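Local coordinates for protein glycerate dehydrogenase/glyoxylate reductase (Thermus thermophilus, PDB 2CUK) that probably reduces glyoxylate and hydroxypyruvate with NAD(P)H, as a member of the D-isomer specific 2-hydroxyacid dehydrogenase family, at residues M1-L14 with G21-P33. Residues are numbered along the deposited sequence; the frame is centred on the assembly and turned at random.
Sequences MRVLVTRTLPGKAL and GLEVEVHRGLFLP
Strands 2-5 and 23-26 run parallel, Arg2 beside Glu23 through Val5 beside Val26, with five backbone hydrogen bonds, the first from Glu23 N to Met1 O and the last from His27 N to Val5 O (3.0 Å). On the face carrying Arg2, Leu4 and Glu25, Arg2 NH1 lies 3.2 Å from Glu25 OE1; the oxygen sits well out of the guanidinium plane, so this salt bridge works through charge alone, while NH2 bonds the carbonyl of Arg40. Leu4 CD1 touches Glu25 OE2 of the same carboxylate at 3.7 Å. The other face is apolar: Val5 CG2 meets Val24 CG1, and Leu14 sets CD1 3.8 Å from Val26 CG2. Past the strands, Thr6 O approaches the edge of the His27 ring, whose NE2 bonds Phe31 O while Leu32 CD1 covers one face. Leu32 CD2 meets Thr6 CB at 3.7 Å. Arg7 bends at chi2 (-67°), turning its guanidinium toward 29-32: NH1 bonds Thr6 O (2.8 Å) from above the carbonyl plane, 61° out of it, and pairs with Asp53, and NE reaches Leu30 O through a water 2.8 Å from each. With an alanine here, Asp53 is likely to lose a charged mate and Leu30 O its water link to this side chain. Another water joins Thr8 N to His27 O and Gly29 O; Thr8 OG1 bonds Glu135 of the second subunit. Strand 23-26 is outermost in the five-stranded parallel sheet within this chain, 2-5 next, in a beta-alpha-beta unit through helix 15-19: backbone bonds and one salt bridge join the strands, water and van der Waals packing the loops beyond.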
ATOM      1  N   MET A   1     -11.897 -29.246  33.568  1.00 43.96           N
ATOM      2  CA  MET A   1     -11.836 -29.190  32.080  1.00 43.16           C
ATOM      3  C   MET A   1     -10.690 -28.296  31.622  1.00 41.53           C
ATOM      4  O   MET A   1     -10.596 -27.134  32.017  1.00 41.03           O
ATOM      5  CB  MET A   1     -13.157 -28.660  31.519  1.00 46.11           C
ATOM      6  CG  MET A   1     -14.356 -29.557  31.798  1.00 49.56           C
ATOM      7  SD  MET A   1     -15.903 -28.847  31.198  1.00 54.59           S
ATOM      8  CE  MET A   1     -16.071 -29.664  29.605  1.00 54.60           C
ATOM      9  N   ARG A   2      -9.822 -28.846  30.782  1.00 40.09           N
ATOM     10  CA  ARG A   2      -8.680 -28.102  30.274  1.00 37.99           C
ATOM     11  C   ARG A   2      -8.799 -27.860  28.774  1.00 36.43           C
ATOM     12  O   ARG A   2      -9.281 -28.718  28.030  1.00 35.62           O
ATOM     13  CB  ARG A   2      -7.387 -28.864  30.580  1.00 38.36           C
ATOM     14  CG  ARG A   2      -6.114 -28.157  30.137  1.00 39.33           C
ATOM     15  CD  ARG A   2      -4.876 -28.857  30.687  1.00 40.51           C
ATOM     16  NE  ARG A   2      -4.728 -30.214  30.167  1.00 41.44           N
ATOM     17  CZ  ARG A   2      -4.443 -30.505  28.902  1.00 42.76           C
ATOM     18  NH1 ARG A   2      -4.272 -29.532  28.015  1.00 43.99           N
ATOM     19  NH2 ARG A   2      -4.330 -31.770  28.520  1.00 43.87           N
ATOM     20  N   VAL A   3      -8.365 -26.681  28.341  1.00 33.99           N
ATOM     21  CA  VAL A   3      -8.397 -26.307  26.932  1.00 32.48           C
ATOM     22  C   VAL A   3      -6.973 -26.040  26.454  1.00 30.95           C
ATOM     23  O   VAL A   3      -6.202 -25.353  27.126  1.00 30.27           O
ATOM     24  CB  VAL A   3      -9.249 -25.033  26.702  1.00 32.95           C
ATOM     25  CG1 VAL A   3      -9.165 -24.604  25.237  1.00 32.91           C
ATOM     26  CG2 VAL A   3     -10.696 -25.301  27.086  1.00 31.05           C
ATOM     27  N   LEU A   4      -6.626 -26.591  25.295  1.00 29.09           N
ATOM     28  CA  LEU A   4      -5.297 -26.403  24.734  1.00 28.93           C
ATOM     29  C   LEU A   4      -5.321 -25.470  23.525  1.00 28.76           C
ATOM     30  O   LEU A   4      -6.054 -25.699  22.562  1.00 27.90           O
ATOM     31  CB  LEU A   4      -4.695 -27.749  24.326  1.00 27.89           C
ATOM     32  CG  LEU A   4      -3.323 -27.695  23.648  1.00 30.41           C
ATOM     33  CD1 LEU A   4      -2.313 -27.037  24.578  1.00 32.20           C
ATOM     34  CD2 LEU A   4      -2.876 -29.097  23.284  1.00 31.11           C
ATOM     35  N   VAL A   5      -4.521 -24.410  23.599  1.00 28.41           N
ATOM     36  CA  VAL A   5      -4.405 -23.435  22.521  1.00 27.51           C
ATOM     37  C   VAL A   5      -2.970 -23.599  22.029  1.00 27.65           C
ATOM     38  O   VAL A   5      -2.019 -23.329  22.763  1.00 26.73           O
ATOM     39  CB  VAL A   5      -4.628 -22.000  23.039  1.00 28.13           C
ATOM     40  CG1 VAL A   5      -4.711 -21.030  21.867  1.00 27.54           C
ATOM     41  CG2 VAL A   5      -5.901 -21.941  23.874  1.00 26.54           C
ATOM     42  N   THR A   6      -2.826 -24.053  20.786  1.00 26.33           N
ATOM     43  CA  THR A   6      -1.517 -24.320  20.201  1.00 26.43           C
ATOM     44  C   THR A   6      -0.563 -23.143  20.013  1.00 25.71           C
ATOM     45  O   THR A   6       0.625 -23.351  19.767  1.00 26.77           O
ATOM     46  CB  THR A   6      -1.667 -25.038  18.853  1.00 26.50           C
ATOM     47  OG1 THR A   6      -2.357 -24.186  17.930  1.00 24.03           O
ATOM     48  CG2 THR A   6      -2.457 -26.336  19.035  1.00 27.54           C
ATOM     49  N   ARG A   7      -1.069 -21.919  20.124  1.00 25.19           N
ATOM     50  CA  ARG A   7      -0.227 -20.731  19.970  1.00 25.49           C
ATOM     51  C   ARG A   7      -0.758 -19.585  20.821  1.00 24.77           C
ATOM     52  O   ARG A   7      -1.939 -19.553  21.163  1.00 24.72           O
ATOM     53  CB  ARG A   7      -0.195 -20.274  18.507  1.00 24.33           C
ATOM     54  CG  ARG A   7       0.406 -21.263  17.527  1.00 23.93           C
ATOM     55  CD  ARG A   7       1.899 -21.466  17.746  1.00 23.59           C
ATOM     56  NE  ARG A   7       2.472 -22.281  16.676  1.00 25.80           N
ATOM     57  CZ  ARG A   7       2.122 -23.538  16.423  1.00 27.11           C
ATOM     58  NH1 ARG A   7       1.203 -24.138  17.172  1.00 26.24           N
ATOM     59  NH2 ARG A   7       2.669 -24.191  15.406  1.00 26.18           N
ATOM     60  N   THR A   8       0.115 -18.640  21.159  1.00 24.80           N
ATOM     61  CA  THR A   8      -0.305 -17.485  21.941  1.00 23.80           C
ATOM     62  C   THR A   8      -1.156 -16.600  21.033  1.00 23.91           C
ATOM     63  O   THR A   8      -0.864 -16.455  19.844  1.00 22.08           O
ATOM     64  CB  THR A   8       0.900 -16.684  22.453  1.00 25.09           C
ATOM     65  OG1 THR A   8       1.787 -16.407  21.363  1.00 26.55           O
ATOM     66  CG2 THR A   8       1.646 -17.471  23.519  1.00 26.70           C
ATOM     67  N   LEU A   9      -2.207 -16.013  21.592  1.00 22.80           N
ATOM     68  CA  LEU A   9      -3.111 -15.172  20.816  1.00 24.11           C
ATOM     69  C   LEU A   9      -3.133 -13.733  21.312  1.00 25.62           C
ATOM     70  O   LEU A   9      -2.929 -13.471  22.498  1.00 27.50           O
ATOM     71  CB  LEU A   9      -4.534 -15.737  20.873  1.00 22.31           C
ATOM     72  CG  LEU A   9      -4.726 -17.217  20.526  1.00 23.46           C
ATOM     73  CD1 LEU A   9      -6.201 -17.572  20.669  1.00 22.29           C
ATOM     74  CD2 LEU A   9      -4.241 -17.497  19.106  1.00 21.85           C
ATOM     75  N   PRO A  10      -3.385 -12.778  20.404  1.00 23.88           N
ATOM     76  CA  PRO A  10      -3.435 -11.360  20.761  1.00 25.07           C
ATOM     77  C   PRO A  10      -4.774 -11.042  21.411  1.00 25.69           C
ATOM     78  O   PRO A  10      -5.791 -11.655  21.078  1.00 26.52           O
ATOM     79  CB  PRO A  10      -3.267 -10.672  19.416  1.00 24.62           C
ATOM     80  CG  PRO A  10      -4.040 -11.580  18.507  1.00 23.85           C
ATOM     81  CD  PRO A  10      -3.589 -12.960  18.955  1.00 23.71           C
ATOM     82  N   GLY A  11      -4.776 -10.085  22.335  1.00 25.16           N
ATOM     83  CA  GLY A  11      -6.012  -9.727  23.005  1.00 26.58           C
ATOM     84  C   GLY A  11      -6.270 -10.617  24.206  1.00 26.70           C
ATOM     85  O   GLY A  11      -5.471 -11.503  24.508  1.00 25.32           O
ATOM     86  N   LYS A  12      -7.388 -10.391  24.886  1.00 28.24           N
ATOM     87  CA  LYS A  12      -7.729 -11.174  26.068  1.00 30.89           C
ATOM     88  C   LYS A  12      -8.987 -12.022  25.908  1.00 30.64           C
ATOM     89  O   LYS A  12      -9.662 -12.326  26.891  1.00 30.74           O
ATOM     90  CB  LYS A  12      -7.884 -10.252  27.279  1.00 34.00           C
ATOM     91  CG  LYS A  12      -6.570  -9.680  27.797  1.00 37.10           C
ATOM     92  CD  LYS A  12      -6.794  -8.803  29.020  1.00 39.72           C
ATOM     93  CE  LYS A  12      -5.481  -8.475  29.715  1.00 42.16           C
ATOM     94  NZ  LYS A  12      -4.796  -9.706  30.210  1.00 44.15           N
ATOM     95  N   ALA A  13      -9.293 -12.416  24.676  1.00 29.73           N
ATOM     96  CA  ALA A  13     -10.471 -13.234  24.416  1.00 29.26           C
ATOM     97  C   ALA A  13     -10.459 -14.506  25.259  1.00 29.03           C
ATOM     98  O   ALA A  13     -11.508 -14.997  25.670  1.00 28.74           O
ATOM     99  CB  ALA A  13     -10.550 -13.586  22.930  1.00 29.37           C
ATOM    100  N   LEU A  14      -9.271 -15.038  25.519  1.00 30.05           N
ATOM    101  CA  LEU A  14      -9.146 -16.257  26.313  1.00 31.84           C
ATOM    102  C   LEU A  14      -9.614 -16.092  27.760  1.00 33.18           C
ATOM    103  O   LEU A  14     -10.054 -17.060  28.385  1.00 32.73           O
ATOM    104  CB  LEU A  14      -7.697 -16.751  26.294  1.00 30.79           C
ATOM    105  CG  LEU A  14      -7.200 -17.325  24.962  1.00 32.19           C
ATOM    106  CD1 LEU A  14      -5.740 -17.711  25.083  1.00 30.74           C
ATOM    107  CD2 LEU A  14      -8.039 -18.531  24.572  1.00 30.32           C
ATOM    108  N   GLY A  21     -14.032 -20.872  34.685  1.00 45.98           N
ATOM    109  CA  GLY A  21     -13.444 -21.944  35.465  1.00 44.63           C
ATOM    110  C   GLY A  21     -12.638 -22.931  34.646  1.00 44.22           C
ATOM    111  O   GLY A  21     -12.119 -23.911  35.182  1.00 43.40           O
ATOM    112  N   LEU A  22     -12.528 -22.677  33.346  1.00 43.66           N
ATOM    113  CA  LEU A  22     -11.771 -23.558  32.467  1.00 42.96           C
ATOM    114  C   LEU A  22     -10.275 -23.316  32.618  1.00 42.08           C
ATOM    115  O   LEU A  22      -9.836 -22.183  32.795  1.00 42.53           O
ATOM    116  CB  LEU A  22     -12.178 -23.327  31.011  1.00 42.99           C
ATOM    117  CG  LEU A  22     -13.615 -23.682  30.631  1.00 42.68           C
ATOM    118  CD1 LEU A  22     -13.927 -23.152  29.239  1.00 41.90           C
ATOM    119  CD2 LEU A  22     -13.797 -25.190  30.693  1.00 41.95           C
ATOM    120  N   GLU A  23      -9.501 -24.392  32.554  1.00 42.48           N
ATOM    121  CA  GLU A  23      -8.066 -24.282  32.643  1.00 42.85           C
ATOM    122  C   GLU A  23      -7.495 -24.122  31.250  1.00 42.27           C
ATOM    123  O   GLU A  23      -7.628 -24.986  30.393  1.00 42.30           O
ATOM    124  CB  GLU A  23      -7.527 -25.561  33.283  1.00 44.47           C
ATOM    125  CG  GLU A  23      -7.087 -25.345  34.731  1.00 49.12           C
ATOM    126  CD  GLU A  23      -5.777 -26.062  34.968  1.00 51.96           C
ATOM    127  OE1 GLU A  23      -5.600 -27.151  34.441  1.00 53.42           O
ATOM    128  OE2 GLU A  23      -4.937 -25.520  35.685  1.00 52.97           O
ATOM    129  N   VAL A  24      -6.864 -22.980  30.999  1.00 40.70           N
ATOM    130  CA  VAL A  24      -6.320 -22.690  29.677  1.00 38.81           C
ATOM    131  C   VAL A  24      -4.812 -22.891  29.561  1.00 38.52           C
ATOM    132  O   VAL A  24      -4.030 -22.225  30.241  1.00 38.45           O
ATOM    133  CB  VAL A  24      -6.644 -21.238  29.251  1.00 39.29           C
ATOM    134  CG1 VAL A  24      -6.170 -20.993  27.822  1.00 38.79           C
ATOM    135  CG2 VAL A  24      -8.137 -20.981  29.368  1.00 39.05           C
ATOM    136  N   GLU A  25      -4.413 -23.820  28.699  1.00 36.87           N
ATOM    137  CA  GLU A  25      -3.000 -24.034  28.429  1.00 36.93           C
ATOM    138  C   GLU A  25      -2.611 -23.424  27.088  1.00 35.60           C
ATOM    139  O   GLU A  25      -3.089 -23.807  26.026  1.00 34.47           O
ATOM    140  CB  GLU A  25      -2.743 -25.541  28.413  1.00 37.59           C
ATOM    141  CG  GLU A  25      -1.251 -25.874  28.455  1.00 40.92           C
ATOM    142  CD  GLU A  25      -1.070 -27.377  28.450  1.00 43.10           C
ATOM    143  OE1 GLU A  25      -1.700 -28.046  29.255  1.00 44.38           O
ATOM    144  OE2 GLU A  25      -0.299 -27.869  27.627  1.00 44.23           O
ATOM    145  N   VAL A  26      -1.749 -22.406  27.166  1.00 35.03           N
ATOM    146  CA  VAL A  26      -1.344 -21.745  25.936  1.00 33.37           C
ATOM    147  C   VAL A  26       0.138 -21.993  25.635  1.00 33.62           C
ATOM    148  O   VAL A  26       1.027 -21.690  26.420  1.00 33.89           O
ATOM    149  CB  VAL A  26      -1.622 -20.251  26.093  1.00 33.34           C
ATOM    150  CG1 VAL A  26      -1.317 -19.523  24.788  1.00 32.48           C
ATOM    151  CG2 VAL A  26      -3.082 -20.038  26.453  1.00 32.26           C
ATOM    152  N   HIS A  27       0.372 -22.609  24.463  1.00 33.52           N
ATOM    153  CA  HIS A  27       1.729 -22.972  24.076  1.00 33.41           C
ATOM    154  C   HIS A  27       2.495 -21.776  23.501  1.00 33.88           C
ATOM    155  O   HIS A  27       2.060 -21.114  22.567  1.00 32.69           O
ATOM    156  CB  HIS A  27       1.616 -24.068  23.016  1.00 32.70           C
ATOM    157  CG  HIS A  27       2.987 -24.452  22.532  1.00 34.43           C
ATOM    158  ND1 HIS A  27       3.847 -25.201  23.260  1.00 33.59           N
ATOM    159  CD2 HIS A  27       3.598 -24.124  21.317  1.00 34.77           C
ATOM    160  CE1 HIS A  27       4.954 -25.321  22.504  1.00 33.92           C
ATOM    161  NE2 HIS A  27       4.833 -24.686  21.335  1.00 34.71           N
ATOM    162  N   ARG A  28       3.656 -21.485  24.120  1.00 33.75           N
ATOM    163  CA  ARG A  28       4.458 -20.356  23.656  1.00 34.62           C
ATOM    164  C   ARG A  28       5.494 -20.785  22.610  1.00 33.70           C
ATOM    165  O   ARG A  28       5.984 -21.905  22.603  1.00 33.05           O
ATOM    166  CB  ARG A  28       5.180 -19.752  24.866  1.00 35.35           C
ATOM    167  CG  ARG A  28       4.223 -19.322  25.976  1.00 38.23           C
ATOM    168  CD  ARG A  28       4.983 -18.809  27.205  1.00 40.98           C
ATOM    169  NE  ARG A  28       5.862 -17.692  26.840  1.00 44.39           N
ATOM    170  CZ  ARG A  28       7.013 -17.558  27.525  1.00 46.10           C
ATOM    171  NH1 ARG A  28       7.324 -18.418  28.479  1.00 46.58           N
ATOM    172  NH2 ARG A  28       7.836 -16.544  27.242  1.00 46.73           N
ATOM    173  N   GLY A  29       5.792 -19.860  21.679  1.00 33.63           N
ATOM    174  CA  GLY A  29       6.845 -20.135  20.703  1.00 32.72           C
ATOM    175  C   GLY A  29       6.300 -20.235  19.277  1.00 32.93           C
ATOM    176  O   GLY A  29       5.103 -20.211  19.036  1.00 32.14           O
ATOM    177  N   LEU A  30       7.240 -20.358  18.346  1.00 32.45           N
ATOM    178  CA  LEU A  30       6.939 -20.433  16.926  1.00 32.96           C
ATOM    179  C   LEU A  30       6.671 -21.853  16.429  1.00 33.06           C
ATOM    180  O   LEU A  30       6.062 -22.036  15.373  1.00 32.23           O
ATOM    181  CB  LEU A  30       8.104 -19.829  16.142  1.00 33.67           C
ATOM    182  CG  LEU A  30       7.793 -18.810  15.048  1.00 33.93           C
ATOM    183  CD1 LEU A  30       6.952 -17.674  15.606  1.00 33.83           C
ATOM    184  CD2 LEU A  30       9.106 -18.282  14.486  1.00 35.02           C
ATOM    185  N   PHE A  31       7.119 -22.854  17.184  1.00 32.85           N
ATOM    186  CA  PHE A  31       6.936 -24.248  16.784  1.00 33.91           C
ATOM    187  C   PHE A  31       6.276 -25.125  17.844  1.00 33.74           C
ATOM    188  O   PHE A  31       6.399 -24.874  19.044  1.00 33.06           O
ATOM    189  CB  PHE A  31       8.287 -24.869  16.420  1.00 37.29           C
ATOM    190  CG  PHE A  31       8.991 -24.181  15.285  1.00 38.91           C
ATOM    191  CD1 PHE A  31       8.563 -24.358  13.972  1.00 40.11           C
ATOM    192  CD2 PHE A  31      10.076 -23.345  15.532  1.00 39.66           C
ATOM    193  CE1 PHE A  31       9.207 -23.711  12.916  1.00 42.00           C
ATOM    194  CE2 PHE A  31      10.728 -22.693  14.486  1.00 41.67           C
ATOM    195  CZ  PHE A  31      10.291 -22.876  13.174  1.00 41.33           C
ATOM    196  N   LEU A  32       5.580 -26.160  17.381  1.00 33.32           N
ATOM    197  CA  LEU A  32       4.911 -27.121  18.257  1.00 33.89           C
ATOM    198  C   LEU A  32       5.013 -28.505  17.617  1.00 33.98           C
ATOM    199  O   LEU A  32       4.128 -28.920  16.866  1.00 33.31           O
ATOM    200  CB  LEU A  32       3.437 -26.752  18.458  1.00 33.27           C
ATOM    201  CG  LEU A  32       2.639 -27.696  19.368  1.00 32.93           C
ATOM    202  CD1 LEU A  32       3.317 -27.793  20.729  1.00 32.13           C
ATOM    203  CD2 LEU A  32       1.209 -27.195  19.515  1.00 31.79           C
ATOM    204  N   PRO A  33       6.109 -29.227  17.893  1.00 34.38           N
ATOM    205  CA  PRO A  33       6.321 -30.569  17.340  1.00 36.28           C
ATOM    206  C   PRO A  33       5.125 -31.472  17.620  1.00 36.71           C
ATOM    207  O   PRO A  33       4.557 -31.435  18.712  1.00 35.66           O
ATOM    208  CB  PRO A  33       7.585 -31.035  18.056  1.00 35.50           C
ATOM    209  CG  PRO A  33       8.346 -29.760  18.242  1.00 36.38           C
ATOM    210  CD  PRO A  33       7.264 -28.813  18.712  1.00 35.61           C
TER
HETATM  211  O   HOH W   1       3.762 -20.590  14.869  1.00 21.21           O
HETATM  212  O   HOH W   2       5.191 -23.900  13.366  1.00 34.64           O
HETATM  213  O   HOH W   3       2.831 -19.491  20.626  1.00 22.57           O
HETATM  214  O   HOH W   4       4.758 -17.330  21.774  1.00 29.49           O